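Local coordinates for protein putative Type I topoisomerase (Deinococcus radiodurans, PDB 3M4A) that probably relaxes supercoiled DNA as a type IB topoisomerase, breaking and rejoining one strand without ATP, at residues S153-R158 / V167-K172; A252-E257 / K264-D269. All blocks are in the same frame, centred on the assembly; numbering follows the deposited sequence. Where two conformers were deposited one is given.

Contact 1 of 2, residues S153-R158 / V167-K172; sequences STLRQR and VTFRFK
Leu155 reaches from a loop onto the middle strand of a three-stranded antiparallel meander, strands 160-163, 166-172 and 178-183, in the catalytic core of this type IB topoisomerase. Its two methyls are shared between two aromatic side chains, Phe169 and Phe171. These are two residues apart on the strand, so both serve the same face of the sheet.

The CB of Leu155 already points toward the strand. CG lies opposite the carbonyl carbon and beside the backbone N (chi1 -69°), and the branch then sets one methyl against each ring. CD2 sits over one face of Phe171, 4.0 Å from the ring centroid and 16° off the ring normal. This is a CH-pi contact. The methyl is displaced toward the CG end, and its nearest ring atom is Phe171 CG at 3.8 Å. The other methyl, CD1, meets the CD1-CE1 side of Phe169 obliquely, with Leu155 CD1 and Phe169 CD1 3.6 Å apart.

With CG between N and the carbonyl carbon (chi1 62°), the Phe171 ring turns one face to Leu155 CD2. Phe169 also meets Phe136 edge-to-face and touches Met192 of helix 186-196. Leu155 thus adds to the buried apolar contacts between the sheet and that helix. With an alanine here CG and both methyls are gone; a gap would probably open beside the two rings, and Phe171 would lose its CH-pi partner.

The loop carries polar ties of its own: Ser153 OG is hydrogen-bonded to Val138 O and Gln157 NE2 to Leu198 O. At the exposed end of the contact a water accepts from Lys172 N at 3.1 Å and, weakly, from Arg158 NH2 at 3.4 Å.

Contact 2 of 2, residues A252-E257 / K264-D269; sequences AQQGTE and KKVLVD
The carboxylate of Glu257 has methyl CG2 of Val266 beside its CG-OE2 side, modestly out of the carboxylate plane. Glu257 OE2 and Val266 CG2 are 4.0 Å apart. The closer touch is aliphatic, between Glu257 CG and Val266 CG2 at 3.8 Å. The Gln254 amide takes no part in meeting Val266; that residue offers its CB, 4.1 Å from Val266 CG1. A third flat group, the Asp269 carboxylate, receives Lys265 NZ at OD2 (2.6 Å), with the amine tilted off its plane. That salt bridge spans one turn of the same helix.

The arrangement is a helix-loop-helix connection in the all-helical part of the catalytic core. Helix 235-254 ends, a short loop follows, and helix 260-278 packs back against the helix end and the loop. Val266 is the buried residue of the contact. Its CG1 lies anti to the backbone N (chi1 -180°), which sends one methyl to the helix end and the other to the loop. Leu251 and Tyr298 also touch it.

The bend of Glu257 at chi2 (-64°) brings OE2 back toward the valine methyl that CG already touches. Gly255 leaves the helix with positive phi. At its backbone angles a CB would collide with the carbonyl O of Gln254, so the position needs a glycine. The carbonyl O of Gly255 is hydrogen-bonded to Tyr298 OH of helix 292-299.

Following the chain from the N terminus, contact 1 comes first. It closes the loop that leaves helix 141-147 back onto the second strand of the 160-183 meander, across the first strand and its turn. The chain then runs through the third strand, three helices and the small hairpin 205-207/214-216 before contact 2 closes the short connection between helices 235-254 and 260-278. The two closures follow in series and neither nest nor cross. The centres of contacts 1 and 2 are about 31 Å apart. The nearest atoms of contacts 1 and 2 are about 17 Å apart. Contact 1 joins loop to sheet, and contact 2 joins two consecutive helices. All four segments belong to the catalytic core.

Contact 1 of 2, residues S153-R158 / V167-K172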
ATOM      1  N   SER A 153       8.448  10.592   1.966  1.00  6.99           N
ATOM      2  CA  SER A 153       9.071  11.380   0.891  1.00  7.59           C
ATOM      3  C   SER A 153       9.960  12.510   1.408  1.00  7.89           C
ATOM      4  O   SER A 153      10.720  13.096   0.640  1.00  8.81           O
ATOM      5  CB  SER A 153       8.032  11.914  -0.089  1.00  7.69           C
ATOM      6  OG  SER A 153       7.225  12.926   0.474  1.00  8.02           O
ATOM      7  N   THR A 154       9.867  12.801   2.704  1.00  8.14           N
ATOM      8  CA  THR A 154      10.649  13.849   3.341  1.00  8.25           C
ATOM      9  C   THR A 154      11.683  13.298   4.341  1.00  8.07           C
ATOM     10  O   THR A 154      12.295  14.055   5.086  1.00  8.68           O
ATOM     11  CB  THR A 154       9.697  14.890   3.989  1.00  8.51           C
ATOM     12  OG1 THR A 154       8.807  14.251   4.906  1.00  8.09           O
ATOM     13  CG2 THR A 154       8.868  15.551   2.894  1.00  8.36           C
ATOM     14  N   LEU A 155      11.932  11.984   4.312  1.00  8.30           N
ATOM     15  CA  LEU A 155      12.925  11.408   5.195  1.00  8.00           C
ATOM     16  C   LEU A 155      14.318  11.877   4.816  1.00  8.33           C
ATOM     17  O   LEU A 155      14.626  12.098   3.647  1.00  7.90           O
ATOM     18  CB  LEU A 155      12.933   9.871   5.193  1.00  7.72           C
ATOM     19  CG  LEU A 155      11.748   9.135   5.797  1.00  7.98           C
ATOM     20  CD1 LEU A 155      12.056   7.639   5.838  1.00  8.05           C
ATOM     21  CD2 LEU A 155      11.429   9.661   7.191  1.00  6.32           C
ATOM     22  N   ARG A 156      15.125  12.035   5.854  1.00  9.36           N
ATOM     23  CA  ARG A 156      16.515  12.349   5.735  1.00 10.24           C
ATOM     24  C   ARG A 156      17.327  11.080   5.951  1.00  9.82           C
ATOM     25  O   ARG A 156      16.856  10.107   6.556  1.00  8.45           O
ATOM     26  CB  ARG A 156      16.887  13.414   6.775  1.00 11.32           C
ATOM     27  CG  ARG A 156      16.231  14.761   6.504  1.00 13.53           C
ATOM     28  CD  ARG A 156      16.386  15.697   7.681  1.00 16.44           C
ATOM     29  NE  ARG A 156      15.949  17.046   7.326  1.00 20.21           N
ATOM     30  CZ  ARG A 156      16.717  17.981   6.764  1.00 22.97           C
ATOM     31  NH1 ARG A 156      17.998  17.757   6.486  1.00 24.31           N
ATOM     32  NH2 ARG A 156      16.187  19.164   6.474  1.00 25.27           N
ATOM     33  N   GLN A 157      18.551  11.076   5.447  1.00  8.83           N
ATOM     34  CA  GLN A 157      19.442   9.942   5.699  1.00  9.04           C
ATOM     35  C   GLN A 157      19.616   9.638   7.180  1.00  8.40           C
ATOM     36  O   GLN A 157      19.781   8.473   7.547  1.00  8.31           O
ATOM     37  CB  GLN A 157      20.817  10.147   5.047  1.00  8.87           C
ATOM     38  CG  GLN A 157      20.766  10.069   3.544  1.00  8.82           C
ATOM     39  CD  GLN A 157      22.141  10.038   2.883  1.00  9.90           C
ATOM     40  OE1 GLN A 157      23.156   9.791   3.536  1.00 12.14           O
ATOM     41  NE2 GLN A 157      22.169  10.310   1.583  1.00  9.79           N
ATOM     42  N   ARG A 158      19.539  10.667   8.045  1.00  7.92           N
ATOM     43  CA  ARG A 158      19.727  10.488   9.484  1.00  8.03           C
ATOM     44  C   ARG A 158      18.630   9.679  10.154  1.00  6.80           C
ATOM     45  O   ARG A 158      18.762   9.277  11.311  1.00  7.16           O
ATOM     46  CB  ARG A 158      19.861  11.848  10.193  1.00  8.36           C
ATOM     47  CG  ARG A 158      18.567  12.586  10.435  1.00  9.77           C
ATOM     48  CD  ARG A 158      18.814  13.810  11.292  1.00 11.87           C
ATOM     49  NE  ARG A 158      17.641  14.682  11.370  1.00 15.27           N
ATOM     50  CZ  ARG A 158      16.673  14.572  12.268  1.00 17.52           C
ATOM     51  NH1 ARG A 158      16.707  13.611  13.180  1.00 19.65           N
ATOM     52  NH2 ARG A 158      15.656  15.423  12.246  1.00 18.15           N
ATOM     53  N   VAL A 167      16.250  -3.126   7.948  1.00  6.94           N
ATOM     54  CA  VAL A 167      16.297  -1.661   7.764  1.00  6.97           C
ATOM     55  C   VAL A 167      15.423  -1.078   8.869  1.00  6.29           C
ATOM     56  O   VAL A 167      14.282  -1.475   9.002  1.00  6.13           O
ATOM     57  CB  VAL A 167      15.765  -1.210   6.392  1.00  6.19           C
ATOM     58  CG1 VAL A 167      15.777   0.304   6.260  1.00  5.34           C
ATOM     59  CG2 VAL A 167      16.583  -1.821   5.252  1.00  6.88           C
ATOM     60  N   THR A 168      15.964  -0.155   9.654  1.00  6.05           N
ATOM     61  CA  THR A 168      15.215   0.455  10.755  1.00  6.66           C
ATOM     62  C   THR A 168      15.100   1.952  10.512  1.00  5.86           C
ATOM     63  O   THR A 168      16.076   2.595  10.203  1.00  5.47           O
ATOM     64  CB  THR A 168      15.898   0.207  12.124  1.00  7.92           C
ATOM     65  OG1 THR A 168      15.919  -1.201  12.404  1.00 11.24           O
ATOM     66  CG2 THR A 168      15.161   0.920  13.250  1.00  8.72           C
ATOM     67  N   PHE A 169      13.893   2.481  10.669  1.00  4.87           N
ATOM     68  CA  PHE A 169      13.630   3.907  10.557  1.00  6.16           C
ATOM     69  C   PHE A 169      13.241   4.442  11.924  1.00  5.74           C
ATOM     70  O   PHE A 169      12.449   3.822  12.616  1.00  5.65           O
ATOM     71  CB  PHE A 169      12.456   4.137   9.608  1.00  6.13           C
ATOM     72  CG  PHE A 169      12.696   3.648   8.215  1.00  6.51           C
ATOM     73  CD1 PHE A 169      13.236   4.491   7.253  1.00  7.01           C
ATOM     74  CD2 PHE A 169      12.365   2.351   7.855  1.00  4.71           C
ATOM     75  CE1 PHE A 169      13.447   4.042   5.955  1.00  7.47           C
ATOM     76  CE2 PHE A 169      12.575   1.907   6.547  1.00  6.48           C
ATOM     77  CZ  PHE A 169      13.101   2.757   5.608  1.00  6.88           C
ATOM     78  N   ARG A 170      13.777   5.605  12.302  1.00  5.44           N
ATOM     79  CA  ARG A 170      13.415   6.278  13.557  1.00  7.62           C
ATOM     80  C   ARG A 170      13.303   7.768  13.223  1.00  6.52           C
ATOM     81  O   ARG A 170      14.265   8.364  12.806  1.00  7.08           O
ATOM     82  CB  ARG A 170      14.490   6.044  14.627  1.00  8.67           C
ATOM     83  CG  ARG A 170      14.624   4.596  15.079  1.00 11.36           C
ATOM     84  CD  ARG A 170      15.501   4.417  16.350  1.00 13.30           C
ATOM     85  NE  ARG A 170      15.765   2.993  16.572  1.00 15.82           N
ATOM     86  CZ  ARG A 170      15.045   2.163  17.332  1.00 18.96           C
ATOM     87  NH1 ARG A 170      14.010   2.581  18.044  1.00 20.02           N
ATOM     88  NH2 ARG A 170      15.385   0.877  17.395  1.00 21.23           N
ATOM     89  N   PHE A 171      12.103   8.326  13.323  1.00  6.57           N
ATOM     90  CA  PHE A 171      11.875   9.711  12.917  1.00  7.02           C
ATOM     91  C   PHE A 171      10.681  10.314  13.638  1.00  7.68           C
ATOM     92  O   PHE A 171       9.818   9.590  14.134  1.00  7.72           O
ATOM     93  CB  PHE A 171      11.689   9.818  11.398  1.00  6.86           C
ATOM     94  CG  PHE A 171      10.497   9.080  10.868  1.00  6.13           C
ATOM     95  CD1 PHE A 171       9.304   9.749  10.606  1.00  6.57           C
ATOM     96  CD2 PHE A 171      10.576   7.727  10.582  1.00  5.61           C
ATOM     97  CE1 PHE A 171       8.205   9.071  10.117  1.00  7.20           C
ATOM     98  CE2 PHE A 171       9.482   7.039  10.091  1.00  6.03           C
ATOM     99  CZ  PHE A 171       8.292   7.713   9.852  1.00  7.10           C
ATOM    100  N   LYS A 172      10.650  11.643  13.693  0.50  7.95           N
ATOM    101  CA  LYS A 172       9.485  12.377  14.196  0.50  8.35           C
ATOM    102  C   LYS A 172       8.439  12.410  13.097  0.50  8.02           C
ATOM    103  O   LYS A 172       8.652  13.035  12.055  0.50  7.94           O
ATOM    104  CB  LYS A 172       9.869  13.808  14.600  0.50  8.40           C
ATOM    105  CG  LYS A 172       8.711  14.621  15.172  0.50  8.74           C
ATOM    106  CD  LYS A 172       9.099  16.052  15.562  0.50  9.21           C
ATOM    107  CE  LYS A 172      10.241  16.089  16.569  0.50  9.46           C
ATOM    108  NZ  LYS A 172      10.152  17.235  17.518  0.50  9.77           N
TER
HETATM  109  O   HOH W   1      13.214  13.308  13.329  1.00  7.62           O

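Contact 2 of 2, residues A252-E257 / K264-D269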
ATOM      1  N   ALA A 252      -4.448 -13.357  15.366  1.00  7.43           N
ATOM      2  CA  ALA A 252      -4.178 -14.767  15.064  1.00  7.86           C
ATOM      3  C   ALA A 252      -3.064 -15.297  15.970  1.00  7.98           C
ATOM      4  O   ALA A 252      -3.115 -16.434  16.474  1.00  8.97           O
ATOM      5  CB  ALA A 252      -3.805 -14.934  13.602  1.00  7.76           C
ATOM      6  N   GLN A 253      -2.066 -14.455  16.199  1.00  7.75           N
ATOM      7  CA  GLN A 253      -0.913 -14.837  16.994  1.00  7.87           C
ATOM      8  C   GLN A 253      -1.212 -14.862  18.484  1.00  8.63           C
ATOM      9  O   GLN A 253      -0.798 -15.796  19.192  1.00  8.61           O
ATOM     10  CB  GLN A 253       0.253 -13.914  16.650  1.00  7.70           C
ATOM     11  CG  GLN A 253       0.750 -14.232  15.268  1.00  7.72           C
ATOM     12  CD  GLN A 253       1.641 -13.163  14.680  1.00  7.01           C
ATOM     13  OE1 GLN A 253       2.254 -12.360  15.400  1.00  6.85           O
ATOM     14  NE2 GLN A 253       1.730 -13.158  13.363  1.00  8.12           N
ATOM     15  N   GLN A 254      -1.962 -13.872  18.963  1.00  8.95           N
ATOM     16  CA  GLN A 254      -2.390 -13.853  20.367  1.00  9.53           C
ATOM     17  C   GLN A 254      -3.275 -15.059  20.649  1.00  9.66           C
ATOM     18  O   GLN A 254      -3.097 -15.750  21.656  1.00  9.40           O
ATOM     19  CB  GLN A 254      -3.142 -12.561  20.703  1.00  9.96           C
ATOM     20  CG  GLN A 254      -2.309 -11.277  20.586  1.00 10.41           C
ATOM     21  CD  GLN A 254      -0.940 -11.399  21.233  1.00 10.70           C
ATOM     22  OE1 GLN A 254      -0.827 -11.663  22.440  1.00 10.07           O
ATOM     23  NE2 GLN A 254       0.112 -11.246  20.434  1.00  8.93           N
ATOM     24  N   GLY A 255      -4.225 -15.304  19.753  1.00 10.12           N
ATOM     25  CA  GLY A 255      -5.101 -16.462  19.837  1.00 11.09           C
ATOM     26  C   GLY A 255      -6.439 -16.051  20.410  1.00 11.25           C
ATOM     27  O   GLY A 255      -6.557 -15.029  21.093  1.00 10.77           O
ATOM     28  N   THR A 256      -7.442 -16.876  20.131  1.00 12.79           N
ATOM     29  CA  THR A 256      -8.815 -16.607  20.538  1.00 13.96           C
ATOM     30  C   THR A 256      -8.996 -16.831  22.040  1.00 15.13           C
ATOM     31  O   THR A 256      -8.164 -17.472  22.702  1.00 14.57           O
ATOM     32  CB  THR A 256      -9.802 -17.491  19.756  1.00 13.99           C
ATOM     33  OG1 THR A 256      -9.425 -18.863  19.884  1.00 14.43           O
ATOM     34  CG2 THR A 256      -9.820 -17.119  18.266  1.00 14.03           C
ATOM     35  N   GLU A 257     -10.077 -16.262  22.561  1.00 16.33           N
ATOM     36  CA  GLU A 257     -10.404 -16.326  23.977  1.00 18.12           C
ATOM     37  C   GLU A 257     -11.729 -17.049  24.125  1.00 19.41           C
ATOM     38  O   GLU A 257     -12.578 -16.956  23.247  1.00 20.47           O
ATOM     39  CB  GLU A 257     -10.510 -14.919  24.554  1.00 18.03           C
ATOM     40  CG  GLU A 257      -9.168 -14.206  24.725  1.00 19.39           C
ATOM     41  CD  GLU A 257      -8.259 -14.897  25.731  1.00 20.93           C
ATOM     42  OE1 GLU A 257      -8.774 -15.642  26.603  1.00 21.47           O
ATOM     43  OE2 GLU A 257      -7.027 -14.699  25.659  1.00 21.45           O
ATOM     44  N   LYS A 264     -12.565  -9.105  24.197  1.00 18.84           N
ATOM     45  CA  LYS A 264     -12.608  -7.660  24.018  1.00 19.29           C
ATOM     46  C   LYS A 264     -11.379  -6.955  24.613  1.00 18.55           C
ATOM     47  O   LYS A 264     -10.958  -5.915  24.107  1.00 18.28           O
ATOM     48  CB  LYS A 264     -13.908  -7.086  24.577  1.00 19.32           C
ATOM     49  CG  LYS A 264     -15.100  -7.367  23.703  1.00 20.58           C
ATOM     50  CD  LYS A 264     -16.366  -6.888  24.365  1.00 21.46           C
ATOM     51  CE  LYS A 264     -17.572  -7.098  23.471  1.00 23.34           C
ATOM     52  NZ  LYS A 264     -18.847  -6.865  24.221  1.00 24.35           N
ATOM     53  N   LYS A 265     -10.805  -7.523  25.669  1.00 18.28           N
ATOM     54  CA  LYS A 265      -9.545  -7.029  26.224  1.00 18.07           C
ATOM     55  C   LYS A 265      -8.406  -7.181  25.205  1.00 17.05           C
ATOM     56  O   LYS A 265      -7.535  -6.313  25.096  1.00 17.04           O
ATOM     57  CB  LYS A 265      -9.174  -7.797  27.498  1.00 18.31           C
ATOM     58  CG  LYS A 265      -7.885  -7.309  28.172  1.00 19.60           C
ATOM     59  CD  LYS A 265      -7.130  -8.406  28.921  1.00 21.38           C
ATOM     60  CE  LYS A 265      -6.251  -9.252  27.996  1.00 23.68           C
ATOM     61  NZ  LYS A 265      -5.145  -8.453  27.399  1.00 25.60           N
ATOM     62  N   VAL A 266      -8.396  -8.301  24.493  1.00 15.95           N
ATOM     63  CA  VAL A 266      -7.362  -8.534  23.475  1.00 15.01           C
ATOM     64  C   VAL A 266      -7.514  -7.507  22.348  1.00 14.16           C
ATOM     65  O   VAL A 266      -6.516  -6.979  21.827  1.00 13.19           O
ATOM     66  CB  VAL A 266      -7.407  -9.973  22.891  1.00 14.64           C
ATOM     67  CG1 VAL A 266      -6.300 -10.166  21.829  1.00 14.16           C
ATOM     68  CG2 VAL A 266      -7.275 -11.029  24.001  1.00 15.54           C
ATOM     69  N   LEU A 267      -8.755  -7.216  21.978  1.00 13.72           N
ATOM     70  CA  LEU A 267      -9.024  -6.207  20.954  1.00 13.61           C
ATOM     71  C   LEU A 267      -8.477  -4.838  21.361  1.00 13.43           C
ATOM     72  O   LEU A 267      -7.937  -4.122  20.526  1.00 13.21           O
ATOM     73  CB  LEU A 267     -10.517  -6.120  20.640  1.00 13.58           C
ATOM     74  CG  LEU A 267     -11.152  -7.341  19.971  1.00 12.91           C
ATOM     75  CD1 LEU A 267     -12.609  -7.046  19.656  1.00 14.88           C
ATOM     76  CD2 LEU A 267     -10.397  -7.748  18.699  1.00 11.33           C
ATOM     77  N   VAL A 268      -8.615  -4.473  22.637  1.00 13.25           N
ATOM     78  CA  VAL A 268      -8.028  -3.213  23.137  1.00 13.63           C
ATOM     79  C   VAL A 268      -6.515  -3.197  22.925  1.00 13.38           C
ATOM     80  O   VAL A 268      -5.980  -2.227  22.383  1.00 13.60           O
ATOM     81  CB  VAL A 268      -8.361  -2.973  24.642  1.00 13.88           C
ATOM     82  CG1 VAL A 268      -7.542  -1.809  25.218  1.00 14.51           C
ATOM     83  CG2 VAL A 268      -9.845  -2.721  24.805  1.00 14.74           C
ATOM     84  N   ASP A 269      -5.832  -4.269  23.316  1.00 13.17           N
ATOM     85  CA  ASP A 269      -4.382  -4.378  23.137  1.00 13.16           C
ATOM     86  C   ASP A 269      -3.987  -4.294  21.661  1.00 12.69           C
ATOM     87  O   ASP A 269      -2.985  -3.667  21.310  1.00 12.44           O
ATOM     88  CB  ASP A 269      -3.854  -5.694  23.702  1.00 14.04           C
ATOM     89  CG  ASP A 269      -3.852  -5.730  25.220  1.00 16.45           C
ATOM     90  OD1 ASP A 269      -3.835  -4.656  25.863  1.00 20.01           O
ATOM     91  OD2 ASP A 269      -3.833  -6.849  25.763  1.00 20.67           O
TER